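Local coordinates for protein dTDP-4-dehydrorhamnose 3,5-epimerase (Elizabethkingia anophelis NUHP1, PDB 6C46) that probably catalyses the epimerization of dTDP-4-dehydro-6-deoxyglucose at C3' and C5' to dTDP-4-dehydro-beta-L-rhamnose in dTDP-L-rhamnose biosynthesis, and binds calcium, at residues P15-Y20 with E98-F103; R88-A93 with D164-E169; V92-R97 with G104-M109; D158-I163 with P182-K187. One frame throughout, in Å; residues are numbered along the deposited sequence. Where two conformers were deposited one is given.

Contact 1: P15-Y20 with E98-F103; sequences PLKDCY and ENSETF
One direct hydrogen bond joins the two loops, and its acceptor is a side-chain hydroxyl: Lys17 N points almost straight at Thr102 OG1, 3.1 Å away with an N-H...O angle of 172°. In Thr102, OG1 lies between the backbone N and the carbonyl carbon (chi1 54°), which turns the hydroxyl to Lys17 and leaves CG2 against the backbone of 15-20, 3.3 Å from Pro15 O. Thr102 OG1 is held from a second quarter by Asp95, whose carboxylate also takes Ser100 OG, an arrangement that should fix the rotation of both hydroxyls. Each segment is a turn stiffened from within. Leu16 to Cys19 forms a type II beta turn, Ser100 to Phe103 a type I turn, and Ser100 OG accepts from Thr102 N at 3.0 Å in an ST turn; the first turn links strands 10-13 and 20-23, the second lies in the connection between strands 88-95 and 106-112. Lys17 stretches past the second turn. With CG anti to the backbone N (chi1 -172°) and a bend at chi3, Lys17 CE passes 3.9 Å from Ser100 OG while Lys17 CD meets Glu101 OE2 at 3.8 Å, the two long side chains crossing at about a right angle. A water accepts from Lys17 NZ at 2.8 Å and from Glu101 N, and donates to Glu101 OE2 at 2.9 Å, bridging ammonium and carboxylate.

Contact 2: R88-A93 with D164-E169; sequences RVWDVA and DWKIPE
Lys166 lays its aliphatic chain over one face of the Trp90 indole. Lys166 CG sits 3.5 Å from the centroid of the Trp90 five-membered ring, only 7° off the normal, a CH-pi contact; bends at chi2 and chi3 then carry CD and CE across to the six-membered ring, where Lys166 NZ makes an off-centre cation-pi contact 4.3 Å from the centroid. The Trp90 side chain, with CG anti to the backbone N (chi1 -175°), reaches out from strand 88-95 to receive it. At the indole edge, in plane, a water accepts from Trp90 NE1 at 2.9 Å and donates to Asp164 O at 2.7 Å. Asp164 OD1 in turn takes Lys166 N at 2.8 Å in an Asx turn. Two residues along the strand, Val92 places CG2 over a face of the Trp165 six-membered ring, 4.0 Å from its centroid. Phe156 O accepts from Trp165 NE1, and the Phe156 ring meets the indole edge-to-face. The loop 164-169 is thus laid against the sheet of the cupin barrel. The Lys166 ammonium is probably stabilised by both the indole face and Asp164 OD2, the salt bridge from NZ being long at 3.8 Å.

Contact 3: V92-R97 with G104-M109; sequences VAVDLR and GKCYGM
Backbone hydrogen bonds carry most of this contact, an antiparallel beta ladder in which strands 92-95 and 106-109 run at 165° to each other. Ala93 and Tyr107 form the hydrogen-bonded pair, with Ala93 N to Tyr107 O at 2.9 Å and Tyr107 N to Ala93 O at 3.0 Å. Beyond it Asp95 N donates to Lys105 O, and Gly104 N returns a bond to Asp95 O at 2.8 Å.

Apolar packing falls mainly on the non-hydrogen-bonded pair Val94 and Cys106: Val94 CG1 is anti to the backbone N (chi1 -177°), which places Val94 CG2 beside that N and 3.5 Å from Cys106 SG. Val92 faces Gly108 more loosely on that same side.

Charge is concentrated at the strand end. Arg97 grips Asp95 side-on, Arg97 NE to Asp95 OD1 at 3.0 Å and NH2 to OD2 at 2.9 Å, both oxygens near the guanidinium plane, though each N-H comes from above the carboxylate plane. Arg97 N reaches OD1 from the opposite face to NE, an Asx turn; OD2 also takes the hydroxyls of Ser100 and Thr102, which helps to fix the carboxylate.

In this cupin hairpin, strand 106-112 is outermost in its sheet within the chain, strand 125-131 flanks 88-95 on its other side, and Phe119 of strand 118-121 packs on Ala93 and Tyr107.

Contact 4: D158-I163 with P182-K187; sequences DSDLSI and PAFKDK
The backbones approach most closely at Asp158 and Ala183, whose CA atoms are 5.9 Å apart, where the start of a turn with helical angles at 159-161 faces the start of the 3-10 segment 184-186. Asp158 serves both. With CG anti to its N (chi1 180°), Asp158 extends OD1 to Phe184 N, 2.7 Å away, the donor lying well above the carboxylate plane. The other oxygen, Asp158 OD2, turns back on its own segment and takes Leu161 N at 3.0 Å through the anti lone pair, an Asx motif; the bond from Asp160 N is weak. One carboxylate thereby ties the two turns together. A water completes the polar network: it donates to Asp158 OD1 at 2.6 Å and to Asp160 OD2 at 2.8 Å and accepts from Lys185 N, so the first two backbone N-H groups of the 3-10 segment are both engaged. In the conformer given, the aliphatic chain of Lys185 passes Asp160 OD2 at about a right angle, but the placing of this side chain is doubtful. On the apolar side Leu161 sets CD2 over the centre of one face of the Phe184 ring, 4.1 Å from the centroid and 12° off the normal, a CH-pi contact. Asp158 crosses Phe184 near CB, its carboxylate plane 77° from the ring.

Helix 176-179 lies in the chain between these surface loops. Leu161 reaches Leu69 of strand 66-72 and Cys106 of strand 106-112, so that 158-163 lies against the sheet, while Phe184 of 182-187 packs on Val154 and on Leu96 just past strand 88-95.

Overall arrangement
Contact 3 is the framework on which the others meet. Contact 1, its centre about 8 Å from that of contact 3, is held to it by Asp95: Asp95 OD2 has probable hydrogen bonds to Ser100 OG (2.6 Å) and Thr102 OG1 (2.7 Å). Contact 2 shares Val92 and Ala93 with it and continues the ladder through Asp91 N to Met109 O at 2.9 Å. Contact 4 packs on the Val92, Val94 and Cys106 side, Ile163 touching Val92 and Cys106, and meets contact 1 through the Phe103 and Phe184 rings. The side chains of Trp165, Val94 and Leu161 lie about 9, 10 and 12 Å from the side chain of His70, the predicted proton acceptor; contact 1 is remote from the annotated sites.

Contact 1: P15-Y20 with E98-F103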
# COMPACT_ATOMS: atom_id res chain seq x y z
N PRO A 15 -19.52 -14.24 4.57
CA PRO A 15 -20.77 -14.74 3.97
C PRO A 15 -20.94 -14.40 2.49
O PRO A 15 -21.91 -14.87 1.90
CB PRO A 15 -21.87 -14.08 4.81
CG PRO A 15 -21.20 -13.71 6.12
CD PRO A 15 -19.79 -13.37 5.74
N LEU A 16 -20.08 -13.58 1.88
CA LEU A 16 -20.26 -13.22 0.48
C LEU A 16 -19.25 -13.99 -0.38
O LEU A 16 -18.07 -14.06 -0.04
CB LEU A 16 -20.10 -11.70 0.26
CG LEU A 16 -20.99 -10.82 1.16
CD1 LEU A 16 -20.84 -9.34 0.77
CD2 LEU A 16 -22.45 -11.22 1.10
N LYS A 17 -19.73 -14.59 -1.46
CA LYS A 17 -18.84 -15.42 -2.28
C LYS A 17 -17.69 -14.60 -2.83
O LYS A 17 -17.91 -13.54 -3.40
CB LYS A 17 -19.60 -16.04 -3.45
CG LYS A 17 -18.78 -17.08 -4.24
CD LYS A 17 -19.60 -17.67 -5.41
CE LYS A 17 -19.86 -16.63 -6.48
NZ LYS A 17 -20.52 -17.23 -7.67
N ASP A 18 -16.47 -15.14 -2.71
CA ASP A 18 -15.22 -14.59 -3.23
C ASP A 18 -14.75 -13.37 -2.45
O ASP A 18 -13.76 -12.75 -2.84
CB ASP A 18 -15.29 -14.18 -4.70
CG ASP A 18 -15.72 -15.34 -5.61
OD1 ASP A 18 -15.11 -16.42 -5.52
OD2 ASP A 18 -16.65 -15.16 -6.42
N CYS A 19 -15.43 -13.00 -1.38
CA CYS A 19 -15.07 -11.84 -0.60
C CYS A 19 -14.35 -12.33 0.67
O CYS A 19 -14.92 -13.11 1.43
CB CYS A 19 -16.34 -11.04 -0.31
SG CYS A 19 -16.23 -9.63 0.78
N TYR A 20 -13.10 -11.89 0.88
CA TYR A 20 -12.26 -12.46 1.92
C TYR A 20 -11.64 -11.38 2.79
O TYR A 20 -11.40 -10.25 2.36
CB TYR A 20 -11.09 -13.32 1.36
CG TYR A 20 -11.60 -14.46 0.53
CD1 TYR A 20 -12.16 -15.59 1.14
CD2 TYR A 20 -11.54 -14.42 -0.85
CE1 TYR A 20 -12.67 -16.63 0.39
CE2 TYR A 20 -12.03 -15.46 -1.61
CZ TYR A 20 -12.59 -16.56 -1.00
OH TYR A 20 -13.08 -17.57 -1.77
N GLU A 98 -25.70 -10.84 -10.47
CA GLU A 98 -27.04 -11.43 -10.53
C GLU A 98 -27.00 -12.95 -10.53
O GLU A 98 -27.96 -13.60 -10.10
CB GLU A 98 -27.81 -10.94 -11.77
N ASN A 99 -25.90 -13.54 -10.97
CA ASN A 99 -25.66 -14.97 -11.06
C ASN A 99 -25.08 -15.56 -9.78
O ASN A 99 -24.85 -16.77 -9.72
CB ASN A 99 -24.70 -15.26 -12.22
CG ASN A 99 -23.52 -14.27 -12.28
OD1 ASN A 99 -23.68 -13.07 -12.04
ND2 ASN A 99 -22.35 -14.78 -12.63
N SER A 100 -24.77 -14.74 -8.78
CA SER A 100 -24.13 -15.18 -7.56
C SER A 100 -25.16 -15.69 -6.56
O SER A 100 -26.21 -15.09 -6.38
CB SER A 100 -23.33 -14.03 -6.92
OG SER A 100 -22.95 -14.37 -5.61
N GLU A 101 -24.83 -16.79 -5.88
CA GLU A 101 -25.71 -17.26 -4.81
C GLU A 101 -25.82 -16.26 -3.67
O GLU A 101 -26.74 -16.38 -2.86
CB GLU A 101 -25.22 -18.60 -4.27
CG GLU A 101 -23.81 -18.50 -3.70
CD GLU A 101 -23.11 -19.85 -3.65
OE1 GLU A 101 -23.30 -20.57 -2.65
OE2 GLU A 101 -22.38 -20.17 -4.63
N THR A 102 -24.90 -15.29 -3.56
CA THR A 102 -25.03 -14.27 -2.52
C THR A 102 -25.39 -12.90 -3.10
O THR A 102 -25.17 -11.87 -2.45
CB THR A 102 -23.78 -14.19 -1.63
OG1 THR A 102 -22.58 -14.00 -2.40
CG2 THR A 102 -23.64 -15.50 -0.82
N PHE A 103 -25.98 -12.88 -4.30
CA PHE A 103 -26.49 -11.64 -4.88
C PHE A 103 -27.41 -10.95 -3.88
O PHE A 103 -28.25 -11.60 -3.24
CB PHE A 103 -27.26 -11.90 -6.18
CG PHE A 103 -28.02 -10.70 -6.65
CD1 PHE A 103 -27.33 -9.64 -7.24
CD2 PHE A 103 -29.38 -10.59 -6.46
CE1 PHE A 103 -28.01 -8.50 -7.65
CE2 PHE A 103 -30.06 -9.46 -6.86
CZ PHE A 103 -29.37 -8.41 -7.45
O HOH W 1 -22.90 -18.50 -6.92

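Contact 2: R88-A93 with D164-E169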
# COMPACT_ATOMS: atom_id res chain seq x y z
N ARG A 88 -10.03 4.13 12.58
CA ARG A 88 -10.94 3.00 12.48
C ARG A 88 -12.05 3.34 11.51
O ARG A 88 -12.62 4.44 11.57
CB ARG A 88 -11.58 2.66 13.85
CG ARG A 88 -10.64 2.37 15.00
CD ARG A 88 -11.41 2.50 16.36
NE ARG A 88 -12.60 1.64 16.37
CZ ARG A 88 -13.80 1.98 16.84
NH1 ARG A 88 -14.01 3.20 17.36
NH2 ARG A 88 -14.78 1.09 16.81
N VAL A 89 -12.41 2.39 10.63
CA VAL A 89 -13.57 2.54 9.76
C VAL A 89 -14.42 1.28 9.82
O VAL A 89 -13.96 0.20 10.20
CB VAL A 89 -13.21 2.83 8.29
CG1 VAL A 89 -12.32 4.09 8.16
CG2 VAL A 89 -12.55 1.58 7.64
N TRP A 90 -15.69 1.44 9.47
CA TRP A 90 -16.60 0.33 9.24
C TRP A 90 -16.82 0.25 7.74
O TRP A 90 -17.29 1.22 7.13
CB TRP A 90 -17.93 0.51 9.98
CG TRP A 90 -18.85 -0.69 9.87
CD1 TRP A 90 -19.91 -0.85 9.02
CD2 TRP A 90 -18.77 -1.89 10.65
NE1 TRP A 90 -20.49 -2.08 9.22
CE2 TRP A 90 -19.82 -2.74 10.21
CE3 TRP A 90 -17.92 -2.33 11.67
CZ2 TRP A 90 -20.04 -4.00 10.77
CZ3 TRP A 90 -18.15 -3.59 12.22
CH2 TRP A 90 -19.20 -4.40 11.77
N ASP A 91 -16.47 -0.88 7.14
CA ASP A 91 -16.42 -1.04 5.70
C ASP A 91 -17.48 -2.06 5.29
O ASP A 91 -17.59 -3.11 5.93
CB ASP A 91 -15.05 -1.54 5.29
CG ASP A 91 -14.85 -1.45 3.80
OD1 ASP A 91 -14.26 -0.45 3.33
OD2 ASP A 91 -15.31 -2.38 3.11
N VAL A 92 -18.22 -1.78 4.21
CA VAL A 92 -19.35 -2.63 3.80
C VAL A 92 -19.22 -2.99 2.33
O VAL A 92 -18.89 -2.13 1.50
CB VAL A 92 -20.71 -1.92 4.04
CG1 VAL A 92 -21.84 -2.75 3.48
CG2 VAL A 92 -20.93 -1.68 5.54
N ALA A 93 -19.46 -4.25 2.00
CA ALA A 93 -19.51 -4.74 0.63
C ALA A 93 -20.88 -5.35 0.35
O ALA A 93 -21.49 -5.93 1.25
CB ALA A 93 -18.41 -5.78 0.37
N ASP A 164 -26.45 -1.92 8.35
CA ASP A 164 -26.14 -1.29 9.63
C ASP A 164 -24.84 -0.50 9.49
O ASP A 164 -23.75 -1.10 9.42
CB ASP A 164 -26.02 -2.35 10.72
CG ASP A 164 -25.75 -1.77 12.10
OD1 ASP A 164 -25.66 -0.53 12.23
OD2 ASP A 164 -25.66 -2.57 13.07
N TRP A 165 -24.93 0.83 9.47
CA TRP A 165 -23.74 1.67 9.35
C TRP A 165 -23.19 2.09 10.71
O TRP A 165 -22.34 2.98 10.77
CB TRP A 165 -24.04 2.88 8.47
CG TRP A 165 -24.18 2.50 7.02
CD1 TRP A 165 -25.35 2.29 6.33
CD2 TRP A 165 -23.11 2.26 6.09
NE1 TRP A 165 -25.06 1.95 5.03
CE2 TRP A 165 -23.71 1.92 4.86
CE3 TRP A 165 -21.71 2.31 6.17
CZ2 TRP A 165 -22.95 1.63 3.72
CZ3 TRP A 165 -20.96 2.01 5.04
CH2 TRP A 165 -21.58 1.68 3.83
N LYS A 166 -23.69 1.48 11.79
CA LYS A 166 -23.10 1.50 13.14
C LYS A 166 -23.24 2.81 13.92
O LYS A 166 -23.57 2.77 15.11
CB LYS A 166 -21.60 1.14 13.08
CG LYS A 166 -21.31 -0.19 12.38
CD LYS A 166 -22.15 -1.32 12.95
CE LYS A 166 -21.37 -2.19 13.89
NZ LYS A 166 -22.13 -3.46 14.13
N ILE A 167 -23.00 3.96 13.30
CA ILE A 167 -23.01 5.20 14.07
C ILE A 167 -24.39 5.83 13.98
O ILE A 167 -25.20 5.41 13.14
CB ILE A 167 -21.91 6.16 13.56
CG1 ILE A 167 -22.28 6.69 12.18
CG2 ILE A 167 -20.53 5.42 13.58
CD1 ILE A 167 -21.36 7.80 11.66
N PRO A 168 -24.72 6.80 14.84
CA PRO A 168 -26.03 7.44 14.76
C PRO A 168 -26.22 8.11 13.41
O PRO A 168 -25.28 8.68 12.85
CB PRO A 168 -26.00 8.47 15.90
CG PRO A 168 -24.98 7.95 16.85
CD PRO A 168 -23.94 7.29 16.00
N GLU A 169 -27.44 8.02 12.89
CA GLU A 169 -27.73 8.59 11.57
C GLU A 169 -27.47 10.09 11.53
O GLU A 169 -27.02 10.61 10.50
CB GLU A 169 -29.17 8.27 11.17
CG GLU A 169 -29.41 6.79 10.90
CD GLU A 169 -30.84 6.49 10.53
OE1 GLU A 169 -31.70 7.39 10.61
OE2 GLU A 169 -31.12 5.33 10.15
O HOH W 2 -22.88 -3.53 8.65

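Contact 3: V92-R97 with G104-M109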
# COMPACT_ATOMS: atom_id res chain seq x y z
N VAL A 92 -18.22 -1.78 4.21
CA VAL A 92 -19.35 -2.63 3.80
C VAL A 92 -19.22 -2.99 2.33
O VAL A 92 -18.89 -2.13 1.50
CB VAL A 92 -20.71 -1.92 4.04
CG1 VAL A 92 -21.84 -2.75 3.48
CG2 VAL A 92 -20.93 -1.68 5.54
N ALA A 93 -19.46 -4.25 2.00
CA ALA A 93 -19.51 -4.74 0.63
C ALA A 93 -20.88 -5.35 0.35
O ALA A 93 -21.49 -5.93 1.25
CB ALA A 93 -18.41 -5.78 0.37
N VAL A 94 -21.35 -5.20 -0.90
CA VAL A 94 -22.63 -5.75 -1.35
C VAL A 94 -22.40 -6.50 -2.65
O VAL A 94 -21.87 -5.94 -3.62
CB VAL A 94 -23.68 -4.65 -1.58
CG1 VAL A 94 -25.03 -5.30 -2.00
CG2 VAL A 94 -23.82 -3.78 -0.35
N ASP A 95 -22.80 -7.76 -2.68
CA ASP A 95 -22.65 -8.57 -3.88
C ASP A 95 -23.76 -8.19 -4.85
O ASP A 95 -24.95 -8.32 -4.53
CB ASP A 95 -22.68 -10.06 -3.49
CG ASP A 95 -22.39 -11.00 -4.65
OD1 ASP A 95 -22.37 -10.56 -5.82
OD2 ASP A 95 -22.16 -12.20 -4.37
N LEU A 96 -23.39 -7.70 -6.04
CA LEU A 96 -24.37 -7.32 -7.05
C LEU A 96 -24.30 -8.19 -8.30
O LEU A 96 -24.81 -7.79 -9.35
CB LEU A 96 -24.21 -5.85 -7.41
CG LEU A 96 -24.43 -4.87 -6.25
CD1 LEU A 96 -24.06 -3.44 -6.71
CD2 LEU A 96 -25.87 -4.94 -5.74
N ARG A 97 -23.67 -9.36 -8.21
CA ARG A 97 -23.61 -10.28 -9.35
C ARG A 97 -24.91 -11.07 -9.41
O ARG A 97 -25.17 -11.93 -8.56
CB ARG A 97 -22.40 -11.20 -9.22
CG ARG A 97 -21.10 -10.39 -9.16
CD ARG A 97 -19.94 -11.26 -8.72
NE ARG A 97 -20.19 -11.83 -7.39
CZ ARG A 97 -19.35 -12.63 -6.75
NH1 ARG A 97 -18.19 -12.97 -7.31
NH2 ARG A 97 -19.68 -13.09 -5.54
N GLY A 104 -27.23 -9.65 -3.73
CA GLY A 104 -28.08 -8.84 -2.88
C GLY A 104 -27.75 -8.88 -1.40
O GLY A 104 -28.43 -8.19 -0.62
N LYS A 105 -26.75 -9.66 -1.00
CA LYS A 105 -26.35 -9.78 0.40
C LYS A 105 -25.21 -8.82 0.70
O LYS A 105 -24.42 -8.47 -0.19
CB LYS A 105 -25.90 -11.21 0.73
CG LYS A 105 -26.94 -12.30 0.47
CD LYS A 105 -28.21 -11.99 1.26
CE LYS A 105 -29.04 -13.25 1.51
NZ LYS A 105 -29.35 -13.98 0.26
N CYS A 106 -25.11 -8.43 1.98
CA CYS A 106 -24.13 -7.44 2.41
C CYS A 106 -23.31 -7.99 3.56
O CYS A 106 -23.75 -8.88 4.29
CB CYS A 106 -24.78 -6.13 2.85
SG CYS A 106 -26.06 -5.55 1.72
N TYR A 107 -22.12 -7.42 3.73
CA TYR A 107 -21.26 -7.79 4.85
C TYR A 107 -20.44 -6.58 5.26
O TYR A 107 -19.91 -5.87 4.41
CB TYR A 107 -20.34 -8.95 4.48
CG TYR A 107 -19.43 -9.39 5.63
CD1 TYR A 107 -19.94 -10.12 6.70
CD2 TYR A 107 -18.09 -9.10 5.62
CE1 TYR A 107 -19.11 -10.54 7.75
CE2 TYR A 107 -17.25 -9.52 6.66
CZ TYR A 107 -17.77 -10.22 7.71
OH TYR A 107 -16.93 -10.61 8.73
N GLY A 108 -20.36 -6.34 6.56
CA GLY A 108 -19.58 -5.23 7.07
C GLY A 108 -18.61 -5.70 8.13
O GLY A 108 -18.84 -6.69 8.82
N MET A 109 -17.53 -4.94 8.28
CA MET A 109 -16.50 -5.27 9.26
C MET A 109 -15.68 -4.03 9.57
O MET A 109 -15.55 -3.12 8.74
CB MET A 109 -15.59 -6.38 8.72
CG MET A 109 -14.77 -5.91 7.51
SD MET A 109 -13.57 -7.13 6.97
CE MET A 109 -12.48 -7.17 8.40

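Contact 4: D158-I163 with P182-K187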
# COMPACT_ATOMS: atom_id res chain seq x y z
N ASP A 158 -30.35 2.15 1.51
CA ASP A 158 -31.42 1.45 0.81
C ASP A 158 -32.14 0.50 1.77
O ASP A 158 -31.51 -0.26 2.50
CB ASP A 158 -30.80 0.67 -0.35
CG ASP A 158 -31.82 -0.11 -1.14
OD1 ASP A 158 -32.34 0.43 -2.15
OD2 ASP A 158 -32.10 -1.26 -0.74
N SER A 159 -33.48 0.58 1.78
CA SER A 159 -34.27 -0.21 2.73
C SER A 159 -34.29 -1.71 2.40
O SER A 159 -34.51 -2.52 3.31
CB SER A 159 -35.70 0.32 2.80
OG SER A 159 -36.32 0.23 1.53
N ASP A 160 -34.06 -2.09 1.14
CA ASP A 160 -33.96 -3.52 0.84
C ASP A 160 -32.68 -4.11 1.42
O ASP A 160 -32.69 -5.23 1.94
CB ASP A 160 -34.02 -3.75 -0.67
CG ASP A 160 -35.41 -3.49 -1.26
OD1 ASP A 160 -36.41 -3.60 -0.53
OD2 ASP A 160 -35.51 -3.20 -2.46
N LEU A 161 -31.56 -3.38 1.35
CA LEU A 161 -30.31 -3.89 1.90
C LEU A 161 -30.28 -3.77 3.42
O LEU A 161 -29.68 -4.63 4.09
CB LEU A 161 -29.13 -3.15 1.31
CG LEU A 161 -29.03 -3.21 -0.22
CD1 LEU A 161 -27.78 -2.48 -0.68
CD2 LEU A 161 -29.04 -4.67 -0.66
N SER A 162 -30.88 -2.72 3.95
CA SER A 162 -30.93 -2.48 5.40
C SER A 162 -29.55 -2.63 6.05
O SER A 162 -29.39 -3.34 7.04
CB SER A 162 -31.96 -3.40 6.05
OG SER A 162 -32.19 -3.04 7.40
N ILE A 163 -28.55 -1.94 5.50
CA ILE A 163 -27.20 -2.03 6.05
C ILE A 163 -27.13 -1.31 7.39
O ILE A 163 -27.65 -0.19 7.54
CB ILE A 163 -26.19 -1.45 5.05
CG1 ILE A 163 -26.16 -2.31 3.79
CG2 ILE A 163 -24.79 -1.35 5.69
CD1 ILE A 163 -25.53 -1.59 2.61
N PRO A 182 -29.18 6.12 -6.66
CA PRO A 182 -30.41 5.36 -6.89
C PRO A 182 -30.53 4.14 -5.98
O PRO A 182 -29.54 3.55 -5.54
CB PRO A 182 -30.30 4.93 -8.36
CG PRO A 182 -29.21 5.78 -8.95
CD PRO A 182 -28.29 6.14 -7.83
N ALA A 183 -31.78 3.73 -5.74
CA ALA A 183 -32.05 2.57 -4.90
C ALA A 183 -31.47 1.29 -5.51
O ALA A 183 -31.20 1.20 -6.72
CB ALA A 183 -33.58 2.40 -4.72
N PHE A 184 -31.27 0.29 -4.64
CA PHE A 184 -30.79 -1.02 -5.09
C PHE A 184 -31.69 -1.59 -6.18
O PHE A 184 -31.20 -2.11 -7.19
CB PHE A 184 -30.70 -1.95 -3.87
CG PHE A 184 -30.60 -3.42 -4.18
CD1 PHE A 184 -29.45 -3.97 -4.69
CD2 PHE A 184 -31.69 -4.25 -3.95
CE1 PHE A 184 -29.38 -5.36 -4.96
CE2 PHE A 184 -31.64 -5.61 -4.21
CZ PHE A 184 -30.49 -6.17 -4.72
N LYS A 185 -33.01 -1.45 -6.04
CA LYS A 185 -33.91 -2.05 -7.02
C LYS A 185 -33.86 -1.34 -8.37
O LYS A 185 -34.32 -1.90 -9.36
CB LYS A 185 -35.35 -2.07 -6.51
CG LYS A 185 -35.76 -3.34 -5.84
CD LYS A 185 -37.23 -3.29 -5.45
CE LYS A 185 -37.54 -2.07 -4.59
NZ LYS A 185 -39.00 -2.00 -4.25
N ASP A 186 -33.32 -0.12 -8.42
CA ASP A 186 -33.21 0.60 -9.68
C ASP A 186 -32.06 0.11 -10.55
O ASP A 186 -31.98 0.49 -11.72
CB ASP A 186 -32.99 2.10 -9.45
CG ASP A 186 -34.23 2.82 -8.96
OD1 ASP A 186 -35.32 2.22 -8.91
OD2 ASP A 186 -34.09 4.02 -8.65
N LYS A 187 -31.15 -0.67 -9.98
CA LYS A 187 -30.09 -1.34 -10.74
C LYS A 187 -29.19 -0.35 -11.48
O LYS A 187 -28.98 -0.46 -12.69
CB LYS A 187 -30.69 -2.37 -11.69
CG LYS A 187 -31.37 -3.51 -10.94
CD LYS A 187 -32.06 -4.48 -11.87
CE LYS A 187 -32.67 -5.66 -11.10
NZ LYS A 187 -33.27 -6.67 -12.03
O HOH W 3 -34.13 -0.97 -3.43